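Local coordinates for aminoacyltransferase FemA (Staphylococcus aureus, PDB 1LRZ), which adds glycines 2 and 3 of the pentaglycine interpeptide bridge of the staphylococcal peptidoglycan, using glycyl-tRNA as donor, at residues K369-E372 and D373-D376. Numbering follows the deposited sequence.
Sequences KFTE and DAED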
loop_
_atom_site.group_PDB
_atom_site.type_symbol
_atom_site.label_atom_id
_atom_site.label_comp_id
_atom_site.label_asym_id
_atom_site.label_seq_id
_atom_site.Cartn_x
_atom_site.Cartn_y
_atom_site.Cartn_z
ATOM N N LYS A 369 -18.061 -1.229 -0.064
ATOM C CA LYS A 369 -19.386 -1.002 0.516
ATOM C C LYS A 369 -19.255 0.352 1.210
ATOM O O LYS A 369 -18.866 0.428 2.380
ATOM C CB LYS A 369 -19.717 -2.071 1.560
ATOM C CG LYS A 369 -19.720 -3.510 1.061
ATOM C CD LYS A 369 -19.943 -4.463 2.234
ATOM C CE LYS A 369 -19.857 -5.928 1.827
ATOM N NZ LYS A 369 -19.966 -6.831 3.027
ATOM N N PHE A 370 -19.562 1.422 0.497
ATOM C CA PHE A 370 -19.414 2.740 1.074
ATOM C C PHE A 370 -20.596 3.163 1.952
ATOM O O PHE A 370 -21.372 4.047 1.600
ATOM C CB PHE A 370 -19.141 3.760 -0.043
ATOM C CG PHE A 370 -17.896 3.453 -0.840
ATOM C CD1 PHE A 370 -17.941 2.568 -1.918
ATOM C CD2 PHE A 370 -16.670 4.006 -0.484
ATOM C CE1 PHE A 370 -16.783 2.233 -2.624
ATOM C CE2 PHE A 370 -15.498 3.676 -1.183
ATOM C CZ PHE A 370 -15.558 2.791 -2.252
ATOM N N THR A 371 -20.719 2.509 3.100
ATOM C CA THR A 371 -21.778 2.806 4.059
ATOM C C THR A 371 -21.147 3.181 5.397
ATOM O O THR A 371 -20.007 2.806 5.689
ATOM C CB THR A 371 -22.692 1.587 4.279
ATOM O OG1 THR A 371 -21.910 0.497 4.777
ATOM C CG2 THR A 371 -23.363 1.172 2.965
ATOM N N GLU A 372 -21.890 3.919 6.210
ATOM C CA GLU A 372 -21.394 4.335 7.512
ATOM C C GLU A 372 -21.164 3.138 8.409
ATOM O O GLU A 372 -20.296 3.163 9.283
ATOM C CB GLU A 372 -22.379 5.303 8.176
ATOM C CG GLU A 372 -22.210 6.744 7.717
ATOM C CD GLU A 372 -20.840 7.307 8.072
ATOM O OE1 GLU A 372 -20.544 7.441 9.283
ATOM O OE2 GLU A 372 -20.056 7.609 7.142
ATOM N N ASP A 373 -21.936 2.082 8.173
ATOM C CA ASP A 373 -21.832 0.863 8.961
ATOM C C ASP A 373 -20.785 -0.091 8.394
ATOM O O ASP A 373 -20.494 -1.132 8.988
ATOM C CB ASP A 373 -23.195 0.158 9.011
ATOM C CG ASP A 373 -23.578 -0.476 7.681
ATOM O OD1 ASP A 373 -23.031 -1.553 7.352
ATOM O OD2 ASP A 373 -24.420 0.105 6.960
ATOM N N ALA A 374 -20.223 0.253 7.240
ATOM C CA ALA A 374 -19.218 -0.604 6.631
ATOM C C ALA A 374 -18.127 -0.968 7.634
ATOM O O ALA A 374 -17.714 -0.155 8.458
ATOM C CB ALA A 374 -18.602 0.078 5.412
ATOM N N GLU A 375 -17.670 -2.208 7.548
ATOM C CA GLU A 375 -16.622 -2.720 8.415
ATOM C C GLU A 375 -15.359 -1.849 8.407
ATOM O O GLU A 375 -14.707 -1.679 9.441
ATOM C CB GLU A 375 -16.277 -4.135 7.966
ATOM C CG GLU A 375 -15.145 -4.795 8.703
ATOM C CD GLU A 375 -14.747 -6.101 8.037
ATOM O OE1 GLU A 375 -15.647 -6.941 7.803
ATOM O OE2 GLU A 375 -13.541 -6.283 7.745
ATOM N N ASP A 376 -15.017 -1.303 7.240
ATOM C CA ASP A 376 -13.825 -0.471 7.107
ATOM C C ASP A 376 -14.146 1.022 6.948
ATOM O O ASP A 376 -13.336 1.781 6.419
ATOM C CB ASP A 376 -12.980 -0.965 5.917
ATOM C CG ASP A 376 -13.694 -0.807 4.563
ATOM O OD1 ASP A 376 -14.944 -0.702 4.542
ATOM O OD2 ASP A 376 -13.000 -0.795 3.516
HETATM O O HOH W 1 -16.437 1.068 3.132
HETATM O O HOH W 2 -22.261 -2.577 4.895
#
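T371 and A374 are the two ends of a type I beta turn. It lies in the loop that leads from strand 360-365 to helix 377-384. The turn is closed by its backbone bond, A374 N to T371 O, at 3.0 Å.

The side chain of T371 faces the second half of the turn. Its CB lies 3.5 Å from D373 OD2. OG1 sits between the backbone N and the carbonyl carbon (chi1 60°), which turns it inward to the D373 carboxylate. A weak hydrogen bond of 3.3 Å may run from T371 OG1 to D373 OD2, but the direction of the hydroxyl proton is not settled. OG1 also lies 3.0 Å from A374 N. Water 2 joins the same two side chains, and it donates to D373 OD1.

Just before the beta turn, F370 is the centre of an inverse gamma turn, with a weak bond from T371 N to K369 O. The methyl of A374 touches two carbonyl oxygens, CB lying 3.1 Å from K369 O and equally close to T371 O. E372 OE1 forms a salt bridge with K381 of the following helix. D376 holds the N-cap position of that helix, but its side chain makes no capping bond; its OD2 accepts from S367 N. Water 1 bridges K369 and D376, donating to K369 O and, at 2.7 Å, to D376 OD1.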